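Local coordinates for protein type I modular polyketide synthase (Streptomyces albus subsp. albus, PDB 6IYR) that probably transfers an acyl extender unit from coenzyme A to the acyl carrier protein of module 8 in the salinomycin polyketide synthase, at residues 351-356 with 380-385; 385-388 with 393-396; 409-414 with 418-423. One frame throughout, in Å; residues are numbered along the deposited sequence.

Contact 1 of 3, residues 351-356 with 380-385; sequences LSTVTG and EDAVRT
Leu351 carries CG anti to the backbone N (chi1 176°), pointing the branch at the helix of 380-385, where CD2 makes the contact; in Thr353, chi1 of 56° puts CG2 anti to the carbonyl carbon, on the side of the same helix, while OG1 bonds Gly218 O. The target of both is Ala382. Leu351 CD2 lies 3.8 Å from Ala382 CB and 3.5 Å from Ala382 O, so the methyl rests on the helix backbone as well as on the side chain. Thr353 CG2 comes to the same Ala382 CB at 3.9 Å. One turn further on, Thr385 CG2 meets Leu351 CD2 at 3.8 Å, flanking it with a second methyl group. The orientation of Thr385 is fixed by OG1, which donates to Asp381 O at 3.1 Å; Thr385 N bonds the same oxygen from the opposite face of its plane. No hydrogen bond crosses between the segments, and the polar groups of the loop are met by other means. Ser352 OG accepts from Thr355 N at 3.0 Å in a nearly straight bond (170°), and from Val354 N, closing an ST motif and an ST turn. Thr353 N bonds Glu223 OE2. The helix thus backs a loop that lies beside a sequence resembling the GxSxG nucleophile elbow, consistent with the alpha/beta-hydrolase-like core of acyltransferase domains.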
ATOM      1  N   LEU A 351     -10.385  -0.844 -10.424  1.00 24.97           N
ATOM      2  CA  LEU A 351      -9.843  -0.302 -11.631  1.00 25.03           C
ATOM      3  C   LEU A 351      -8.626  -1.133 -12.072  1.00 31.68           C
ATOM      4  O   LEU A 351      -7.586  -1.124 -11.436  1.00 30.07           O
ATOM      5  CB  LEU A 351      -9.500   1.158 -11.456  1.00 27.86           C
ATOM      6  CG  LEU A 351      -8.821   1.835 -12.642  1.00 31.79           C
ATOM      7  CD1 LEU A 351      -9.607   1.642 -13.928  1.00 37.01           C
ATOM      8  CD2 LEU A 351      -8.607   3.319 -12.359  1.00 31.74           C
ATOM      9  N   SER A 352      -8.805  -1.908 -13.133  1.00 27.87           N
ATOM     10  CA  SER A 352      -7.769  -2.814 -13.627  1.00 27.31           C
ATOM     11  C   SER A 352      -6.597  -2.045 -14.176  1.00 26.42           C
ATOM     12  O   SER A 352      -6.729  -1.156 -15.033  1.00 26.13           O
ATOM     13  CB  SER A 352      -8.329  -3.720 -14.712  1.00 27.52           C
ATOM     14  OG  SER A 352      -7.335  -4.607 -15.208  1.00 26.32           O
ATOM     15  N   THR A 353      -5.426  -2.413 -13.699  1.00 24.58           N
ATOM     16  CA  THR A 353      -4.201  -1.873 -14.282  1.00 27.06           C
ATOM     17  C   THR A 353      -3.746  -2.766 -15.442  1.00 30.11           C
ATOM     18  O   THR A 353      -2.747  -2.473 -16.110  1.00 32.38           O
ATOM     19  CB  THR A 353      -3.103  -1.785 -13.226  1.00 23.90           C
ATOM     20  OG1 THR A 353      -2.900  -3.071 -12.641  1.00 24.61           O
ATOM     21  CG2 THR A 353      -3.509  -0.805 -12.142  1.00 25.57           C
ATOM     22  N   VAL A 354      -4.519  -3.810 -15.722  1.00 27.91           N
ATOM     23  CA  VAL A 354      -4.309  -4.606 -16.946  1.00 26.78           C
ATOM     24  C   VAL A 354      -5.056  -4.001 -18.116  1.00 31.37           C
ATOM     25  O   VAL A 354      -4.460  -3.611 -19.128  1.00 30.68           O
ATOM     26  CB  VAL A 354      -4.766  -6.056 -16.800  1.00 27.99           C
ATOM     27  CG1 VAL A 354      -4.486  -6.848 -18.083  1.00 37.30           C
ATOM     28  CG2 VAL A 354      -4.065  -6.718 -15.637  1.00 29.54           C
ATOM     29  N   THR A 355      -6.350  -3.811 -17.941  1.00 33.33           N
ATOM     30  CA  THR A 355      -7.152  -3.266 -19.024  1.00 28.50           C
ATOM     31  C   THR A 355      -7.307  -1.804 -18.959  1.00 33.38           C
ATOM     32  O   THR A 355      -7.748  -1.206 -19.928  1.00 30.77           O
ATOM     33  CB  THR A 355      -8.548  -3.858 -19.046  1.00 34.66           C
ATOM     34  OG1 THR A 355      -9.283  -3.370 -17.911  1.00 29.10           O
ATOM     35  CG2 THR A 355      -8.447  -5.369 -19.019  1.00 31.11           C
ATOM     36  N   GLY A 356      -7.059  -1.204 -17.796  1.00 31.08           N
ATOM     37  CA  GLY A 356      -7.253   0.234 -17.686  1.00 31.69           C
ATOM     38  C   GLY A 356      -8.727   0.610 -17.558  1.00 28.07           C
ATOM     39  O   GLY A 356      -9.052   1.760 -17.701  1.00 34.36           O
ATOM     40  N   GLU A 380       0.247   4.132 -14.002  1.00 29.39           N
ATOM     41  CA  GLU A 380       0.103   5.569 -14.174  1.00 29.06           C
ATOM     42  C   GLU A 380      -1.242   5.914 -14.780  1.00 35.26           C
ATOM     43  O   GLU A 380      -1.872   6.860 -14.378  1.00 30.78           O
ATOM     44  CB  GLU A 380       1.214   6.152 -15.051  1.00 30.18           C
ATOM     45  CG  GLU A 380       0.996   7.607 -15.410  1.00 32.83           C
ATOM     46  CD  GLU A 380       1.868   8.106 -16.542  1.00 43.82           C
ATOM     47  OE1 GLU A 380       2.628   7.328 -17.127  1.00 47.36           O
ATOM     48  OE2 GLU A 380       1.784   9.292 -16.861  1.00 45.59           O
ATOM     49  N   ASP A 381      -1.669   5.116 -15.738  1.00 32.47           N
ATOM     50  CA  ASP A 381      -2.916   5.304 -16.415  1.00 44.85           C
ATOM     51  C   ASP A 381      -4.077   5.230 -15.452  1.00 28.82           C
ATOM     52  O   ASP A 381      -4.965   6.040 -15.502  1.00 30.13           O
ATOM     53  CB  ASP A 381      -3.061   4.161 -17.383  1.00 55.53           C
ATOM     54  CG  ASP A 381      -3.375   4.615 -18.739  1.00 78.21           C
ATOM     55  OD1 ASP A 381      -2.504   4.447 -19.607  1.00106.94           O
ATOM     56  OD2 ASP A 381      -4.489   5.133 -18.932  1.00 73.32           O
ATOM     57  N   ALA A 382      -4.043   4.256 -14.567  1.00 24.40           N
ATOM     58  CA  ALA A 382      -5.081   4.099 -13.591  1.00 26.87           C
ATOM     59  C   ALA A 382      -5.125   5.294 -12.658  1.00 31.71           C
ATOM     60  O   ALA A 382      -6.178   5.812 -12.367  1.00 31.09           O
ATOM     61  CB  ALA A 382      -4.856   2.841 -12.805  1.00 32.98           C
ATOM     62  N   VAL A 383      -3.962   5.755 -12.226  1.00 26.69           N
ATOM     63  CA  VAL A 383      -3.908   6.886 -11.333  1.00 25.73           C
ATOM     64  C   VAL A 383      -4.481   8.131 -11.999  1.00 28.81           C
ATOM     65  O   VAL A 383      -5.232   8.860 -11.392  1.00 29.37           O
ATOM     66  CB  VAL A 383      -2.485   7.150 -10.815  1.00 31.00           C
ATOM     67  CG1 VAL A 383      -2.440   8.458 -10.053  1.00 32.60           C
ATOM     68  CG2 VAL A 383      -2.018   6.010  -9.940  1.00 28.64           C
ATOM     69  N   ARG A 384      -4.150   8.332 -13.262  1.00 31.08           N
ATOM     70  CA  ARG A 384      -4.647   9.468 -14.005  1.00 29.18           C
ATOM     71  C   ARG A 384      -6.163   9.393 -14.115  1.00 27.41           C
ATOM     72  O   ARG A 384      -6.834  10.379 -13.981  1.00 29.01           O
ATOM     73  CB  ARG A 384      -3.994   9.549 -15.374  1.00 34.84           C
ATOM     74  CG  ARG A 384      -2.600  10.144 -15.343  1.00 38.99           C
ATOM     75  CD  ARG A 384      -1.967  10.187 -16.711  1.00 38.56           C
ATOM     76  NE  ARG A 384      -0.631  10.754 -16.658  1.00 44.92           N
ATOM     77  CZ  ARG A 384      -0.371  12.036 -16.839  1.00 43.98           C
ATOM     78  NH1 ARG A 384       0.865  12.480 -16.771  1.00 44.74           N
ATOM     79  NH2 ARG A 384      -1.354  12.873 -17.089  1.00 47.73           N
ATOM     80  N   THR A 385      -6.685   8.207 -14.353  1.00 27.37           N
ATOM     81  CA  THR A 385      -8.117   8.005 -14.425  1.00 31.99           C
ATOM     82  C   THR A 385      -8.782   8.427 -13.114  1.00 35.37           C
ATOM     83  O   THR A 385      -9.771   9.166 -13.123  1.00 33.14           O
ATOM     84  CB  THR A 385      -8.400   6.541 -14.715  1.00 30.60           C
ATOM     85  OG1 THR A 385      -8.036   6.309 -16.071  1.00 30.56           O
ATOM     86  CG2 THR A 385      -9.862   6.184 -14.539  1.00 32.81           C
TER

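Contact 2 of 3, residues 385-388 with 393-396; sequences TLLD and AFVE
Leu386 is the first residue of 385-388 to meet Phe394, and it does so with two parts of its side chain. Its CB lies 4.0 Å from Phe394 CZ, approaching the ring obliquely, and its CD1 reaches Phe394 CE2 at 4.1 Å. Next along the helix, Leu387 brings CD1 to the ring edge, near the ring plane, 3.5 Å from Phe394 CE1 and 3.8 Å from Phe394 CZ. Both its torsions are off staggered (chi1 -108°, chi2 15°), so the modelled rotamer is strained or uncertain and the exact place of CD1 calls for caution. The two leucines meet the far end of the same ring at different angles, CZ being the atom they share. Phe394 holds CG anti to the carbonyl carbon (chi1 -65°) and spans most of the gap between the backbones, for the CA atoms of Leu386 and Phe394 are 9.6 Å apart. Val129 of the adjacent strand and Val407 of helix 404-414 also touch the phenylalanine, which embeds it between sheet and helices. All three contacting residues are buried and no hydrogen bond links the segments: the contact between them is apolar packing, consistent with hydrophobic burial and dispersion rather than directed bonds.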
ATOM      1  N   THR A 385      -6.685   8.207 -14.353  1.00 27.37           N
ATOM      2  CA  THR A 385      -8.117   8.005 -14.425  1.00 31.99           C
ATOM      3  C   THR A 385      -8.782   8.427 -13.114  1.00 35.37           C
ATOM      4  O   THR A 385      -9.771   9.166 -13.123  1.00 33.14           O
ATOM      5  CB  THR A 385      -8.400   6.541 -14.715  1.00 30.60           C
ATOM      6  OG1 THR A 385      -8.036   6.309 -16.071  1.00 30.56           O
ATOM      7  CG2 THR A 385      -9.862   6.184 -14.539  1.00 32.81           C
ATOM      8  N   LEU A 386      -8.195   8.025 -11.986  1.00 29.47           N
ATOM      9  CA  LEU A 386      -8.799   8.324 -10.690  1.00 33.03           C
ATOM     10  C   LEU A 386      -8.714   9.804 -10.322  1.00 31.67           C
ATOM     11  O   LEU A 386      -9.667  10.395  -9.806  1.00 29.71           O
ATOM     12  CB  LEU A 386      -8.209   7.445  -9.591  1.00 29.13           C
ATOM     13  CG  LEU A 386      -8.515   5.983  -9.863  1.00 25.64           C
ATOM     14  CD1 LEU A 386      -7.757   5.036  -8.969  1.00 32.34           C
ATOM     15  CD2 LEU A 386      -9.990   5.709  -9.684  1.00 29.72           C
ATOM     16  N   LEU A 387      -7.610  10.410 -10.695  1.00 29.94           N
ATOM     17  CA  LEU A 387      -7.393  11.813 -10.474  1.00 30.63           C
ATOM     18  C   LEU A 387      -8.441  12.594 -11.240  1.00 39.32           C
ATOM     19  O   LEU A 387      -9.065  13.508 -10.702  1.00 27.71           O
ATOM     20  CB  LEU A 387      -6.014  12.185 -10.977  1.00 32.90           C
ATOM     21  CG  LEU A 387      -4.935  12.488  -9.945  1.00 37.72           C
ATOM     22  CD1 LEU A 387      -5.204  12.055  -8.510  1.00 37.91           C
ATOM     23  CD2 LEU A 387      -3.584  12.076 -10.463  1.00 31.14           C
ATOM     24  N   ASP A 388      -8.646  12.228 -12.498  1.00 35.25           N
ATOM     25  CA  ASP A 388      -9.663  12.884 -13.319  1.00 41.30           C
ATOM     26  C   ASP A 388     -11.086  12.711 -12.792  1.00 36.35           C
ATOM     27  O   ASP A 388     -11.913  13.574 -12.949  1.00 33.44           O
ATOM     28  CB  ASP A 388      -9.604  12.398 -14.758  1.00 46.22           C
ATOM     29  CG  ASP A 388      -9.784  13.533 -15.727  1.00 58.62           C
ATOM     30  OD1 ASP A 388      -8.882  14.395 -15.782  1.00 79.82           O
ATOM     31  OD2 ASP A 388     -10.906  13.716 -16.224  1.00 49.99           O
ATOM     32  N   ALA A 393      -7.263  11.223  -2.329  1.00 30.80           N
ATOM     33  CA  ALA A 393      -6.333  10.531  -1.454  1.00 31.62           C
ATOM     34  C   ALA A 393      -6.076   9.099  -1.886  1.00 36.13           C
ATOM     35  O   ALA A 393      -7.004   8.358  -2.193  1.00 29.98           O
ATOM     36  CB  ALA A 393      -6.809  10.542  -0.012  1.00 28.62           C
ATOM     37  N   PHE A 394      -4.791   8.752  -1.914  1.00 32.11           N
ATOM     38  CA  PHE A 394      -4.338   7.412  -2.202  1.00 33.16           C
ATOM     39  C   PHE A 394      -3.598   6.812  -1.029  1.00 30.18           C
ATOM     40  O   PHE A 394      -2.575   7.344  -0.566  1.00 28.63           O
ATOM     41  CB  PHE A 394      -3.398   7.454  -3.413  1.00 27.76           C
ATOM     42  CG  PHE A 394      -4.084   7.869  -4.666  1.00 31.51           C
ATOM     43  CD1 PHE A 394      -4.332   9.190  -4.914  1.00 31.63           C
ATOM     44  CD2 PHE A 394      -4.498   6.924  -5.601  1.00 27.71           C
ATOM     45  CE1 PHE A 394      -5.025   9.578  -6.049  1.00 38.43           C
ATOM     46  CE2 PHE A 394      -5.081   7.323  -6.787  1.00 25.88           C
ATOM     47  CZ  PHE A 394      -5.400   8.633  -6.986  1.00 31.61           C
ATOM     48  N   VAL A 395      -4.043   5.649  -0.621  1.00 25.31           N
ATOM     49  CA  VAL A 395      -3.473   4.976   0.538  1.00 27.75           C
ATOM     50  C   VAL A 395      -2.888   3.652   0.118  1.00 30.37           C
ATOM     51  O   VAL A 395      -3.601   2.736  -0.289  1.00 26.10           O
ATOM     52  CB  VAL A 395      -4.521   4.765   1.642  1.00 26.90           C
ATOM     53  CG1 VAL A 395      -4.025   3.877   2.750  1.00 25.27           C
ATOM     54  CG2 VAL A 395      -4.920   6.104   2.246  1.00 33.96           C
ATOM     55  N   GLU A 396      -1.573   3.512   0.318  1.00 25.69           N
ATOM     56  CA  GLU A 396      -0.930   2.236   0.027  1.00 26.50           C
ATOM     57  C   GLU A 396      -1.007   1.325   1.213  1.00 27.92           C
ATOM     58  O   GLU A 396      -0.499   1.640   2.272  1.00 28.98           O
ATOM     59  CB  GLU A 396       0.522   2.453  -0.442  1.00 27.55           C
ATOM     60  CG  GLU A 396       1.155   1.245  -1.139  1.00 24.30           C
ATOM     61  CD  GLU A 396       2.593   1.501  -1.514  1.00 24.17           C
ATOM     62  OE1 GLU A 396       2.824   2.443  -2.290  1.00 28.82           O
ATOM     63  OE2 GLU A 396       3.478   0.796  -0.996  1.00 30.56           O
TER

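Contact 3 of 3, residues 409-414 with 418-423; sequences ETIDAV and AVTQGT
This is a small, partly buried helix-to-strand packing contact within a beta-alpha-beta unit, where the last turns of helix 404-414 lie against strand 419-421 just after the connecting turn. Its evidence centres on one side chain: Ile411 contributes 77 Å² of the 134 Å² buried in total, and the nearest CA pair, Ile411 and Ala418, is 6.7 Å apart. Ile411 sets CG1 anti to the carbonyl carbon (chi1 -68°) and continues extended through chi2 (178°), so that CD1 projects from the helix onto the incoming chain. There CD1 meets Ala418 CB at 4.0 Å and Ala418 O at 3.7 Å. The other branch works beside it, Ile411 CG2 lying 3.7 Å from Ala418 O. Farther along the strand, Thr420 OG1 comes to 3.4 Å from Ile411 CD1, the two side chains running past one another in opposite directions. This buried hydroxyl has no hydrogen-bonding partner in the model, which would probably carry some desolvation cost; but chi1 of Thr420 is nearly eclipsed (-19°), and both the missing partner and the close approach may partly reflect an uncertain rotamer. Thr420 also touches Thr404, Val407 and Gln408, so the same helix covers the strand beyond Ile411. Since strand 419-421 runs parallel to its neighbour 393-396, with helix 404-414 joining them, the arrangement is that of a beta-alpha-beta crossover at one margin of the four-stranded parallel sheet.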
ATOM      1  N   GLU A 409       4.501  11.460  -8.330  1.00 32.83           N
ATOM      2  CA  GLU A 409       4.994  11.974  -9.603  1.00 34.63           C
ATOM      3  C   GLU A 409       3.844  12.236 -10.576  1.00 28.49           C
ATOM      4  O   GLU A 409       3.860  13.212 -11.339  1.00 31.01           O
ATOM      5  CB  GLU A 409       6.003  10.967 -10.199  1.00 42.13           C
ATOM      6  CG  GLU A 409       6.647  11.381 -11.518  1.00 50.58           C
ATOM      7  CD  GLU A 409       7.683  10.367 -12.018  1.00 50.08           C
ATOM      8  OE1 GLU A 409       7.338   9.415 -12.757  1.00 39.27           O
ATOM      9  OE2 GLU A 409       8.866  10.564 -11.719  1.00 39.78           O
ATOM     10  N   THR A 410       2.830  11.370 -10.596  1.00 34.15           N
ATOM     11  CA  THR A 410       1.725  11.648 -11.505  1.00 33.61           C
ATOM     12  C   THR A 410       0.780  12.744 -11.000  1.00 32.29           C
ATOM     13  O   THR A 410       0.344  13.584 -11.788  1.00 34.25           O
ATOM     14  CB  THR A 410       0.965  10.416 -12.017  1.00 32.90           C
ATOM     15  OG1 THR A 410      -0.410  10.477 -11.645  1.00 59.97           O
ATOM     16  CG2 THR A 410       1.605   9.165 -11.626  1.00 27.17           C
ATOM     17  N   ILE A 411       0.528  12.765  -9.697  1.00 32.96           N
ATOM     18  CA  ILE A 411      -0.183  13.887  -9.052  1.00 29.13           C
ATOM     19  C   ILE A 411       0.493  15.188  -9.427  1.00 33.00           C
ATOM     20  O   ILE A 411      -0.168  16.145  -9.817  1.00 36.53           O
ATOM     21  CB  ILE A 411      -0.161  13.768  -7.506  1.00 31.54           C
ATOM     22  CG1 ILE A 411      -0.993  12.582  -7.073  1.00 28.37           C
ATOM     23  CG2 ILE A 411      -0.655  15.060  -6.832  1.00 32.57           C
ATOM     24  CD1 ILE A 411      -1.008  12.320  -5.592  1.00 33.56           C
ATOM     25  N   ASP A 412       1.808  15.247  -9.282  1.00 33.89           N
ATOM     26  CA  ASP A 412       2.524  16.489  -9.560  1.00 36.61           C
ATOM     27  C   ASP A 412       2.401  16.889 -11.013  1.00 39.75           C
ATOM     28  O   ASP A 412       2.357  18.067 -11.324  1.00 38.14           O
ATOM     29  CB  ASP A 412       4.018  16.395  -9.189  1.00 36.50           C
ATOM     30  CG  ASP A 412       4.252  16.347  -7.677  1.00 37.80           C
ATOM     31  OD1 ASP A 412       3.287  16.534  -6.930  1.00 39.99           O
ATOM     32  OD2 ASP A 412       5.369  15.971  -7.233  1.00 39.99           O
ATOM     33  N   ALA A 413       2.466  15.939 -11.926  1.00 41.77           N
ATOM     34  CA  ALA A 413       2.481  16.319 -13.323  1.00 40.34           C
ATOM     35  C   ALA A 413       1.074  16.727 -13.740  1.00 40.74           C
ATOM     36  O   ALA A 413       0.891  17.507 -14.644  1.00 41.80           O
ATOM     37  CB  ALA A 413       2.975  15.173 -14.181  1.00 40.53           C
ATOM     38  N   VAL A 414       0.064  16.127 -13.137  1.00 39.11           N
ATOM     39  CA  VAL A 414      -1.298  16.521 -13.451  1.00 41.26           C
ATOM     40  C   VAL A 414      -1.632  17.868 -12.806  1.00 40.87           C
ATOM     41  O   VAL A 414      -2.553  18.548 -13.220  1.00 39.30           O
ATOM     42  CB  VAL A 414      -2.290  15.464 -12.953  1.00 45.96           C
ATOM     43  CG1 VAL A 414      -3.716  15.964 -13.110  1.00 47.90           C
ATOM     44  CG2 VAL A 414      -2.101  14.179 -13.742  1.00 49.33           C
ATOM     45  N   ALA A 418      -4.169  16.283  -4.503  1.00 38.02           N
ATOM     46  CA  ALA A 418      -4.368  14.957  -3.985  1.00 31.39           C
ATOM     47  C   ALA A 418      -3.130  14.552  -3.236  1.00 26.89           C
ATOM     48  O   ALA A 418      -2.069  15.096  -3.454  1.00 32.41           O
ATOM     49  CB  ALA A 418      -4.659  13.989  -5.109  1.00 36.66           C
ATOM     50  N   VAL A 419      -3.272  13.587  -2.352  1.00 28.62           N
ATOM     51  CA  VAL A 419      -2.150  13.130  -1.566  1.00 30.40           C
ATOM     52  C   VAL A 419      -1.970  11.615  -1.629  1.00 28.03           C
ATOM     53  O   VAL A 419      -2.898  10.891  -1.910  1.00 28.82           O
ATOM     54  CB  VAL A 419      -2.291  13.557  -0.095  1.00 29.18           C
ATOM     55  CG1 VAL A 419      -2.301  15.060   0.019  1.00 35.75           C
ATOM     56  CG2 VAL A 419      -3.554  12.988   0.510  1.00 28.71           C
ATOM     57  N   THR A 420      -0.749  11.167  -1.386  1.00 26.76           N
ATOM     58  CA  THR A 420      -0.411   9.763  -1.361  1.00 29.56           C
ATOM     59  C   THR A 420       0.270   9.429  -0.076  1.00 32.27           C
ATOM     60  O   THR A 420       1.079  10.196   0.402  1.00 35.44           O
ATOM     61  CB  THR A 420       0.666   9.384  -2.376  1.00 34.87           C
ATOM     62  OG1 THR A 420       0.772  10.374  -3.389  1.00 49.21           O
ATOM     63  CG2 THR A 420       0.385   8.046  -2.953  1.00 37.57           C
ATOM     64  N   GLN A 421      -0.035   8.263   0.459  1.00 30.06           N
ATOM     65  CA  GLN A 421       0.604   7.812   1.655  1.00 35.50           C
ATOM     66  C   GLN A 421       0.607   6.304   1.807  1.00 33.40           C
ATOM     67  O   GLN A 421      -0.118   5.604   1.149  1.00 27.82           O
ATOM     68  CB  GLN A 421      -0.021   8.454   2.866  1.00 35.02           C
ATOM     69  CG  GLN A 421      -1.356   7.899   3.239  1.00 34.87           C
ATOM     70  CD  GLN A 421      -1.660   8.219   4.660  1.00 36.11           C
ATOM     71  OE1 GLN A 421      -1.363   7.442   5.541  1.00 41.31           O
ATOM     72  NE2 GLN A 421      -2.206   9.380   4.894  1.00 37.30           N
ATOM     73  N   GLY A 422       1.493   5.834   2.661  1.00 27.88           N
ATOM     74  CA  GLY A 422       1.621   4.438   2.981  1.00 27.92           C
ATOM     75  C   GLY A 422       0.947   4.064   4.279  1.00 26.78           C
ATOM     76  O   GLY A 422       0.177   4.813   4.851  1.00 26.58           O
ATOM     77  N   THR A 423       1.232   2.853   4.701  1.00 23.66           N
ATOM     78  CA  THR A 423       0.755   2.305   5.944  1.00 25.85           C
ATOM     79  C   THR A 423       1.895   2.057   6.916  1.00 30.67           C
ATOM     80  O   THR A 423       2.062   2.809   7.878  1.00 31.30           O
ATOM     81  CB  THR A 423      -0.091   1.043   5.729  1.00 25.24           C
ATOM     82  OG1 THR A 423      -1.206   1.375   4.916  1.00 28.05           O
ATOM     83  CG2 THR A 423      -0.651   0.530   7.008  1.00 31.42           C
TER

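Overall arrangement
From the N terminus, contact 1 closes the longest loop, bringing 351-356 to helix 379-388 across 23 intervening residues that include helix 366-374. Contact 2 starts on the same helix, sharing Thr385, and closes a short turn onto strand 393-396; contact 3 starts on the last turns of helix 404-414 and closes the three-residue turn onto strand 419-421, and none encloses another. Their centres step by 10 Å from contact 1 to 2 and 8 Å from 2 to 3. Leu351 CD2 touches Leu386 CG at 3.7 Å, joining the first two, whereas strands 393-396 and 419-421 join the last two as neighbours in the parallel sheet. Helices 379-388 and 404-414 also touch, through Val383 and Thr410.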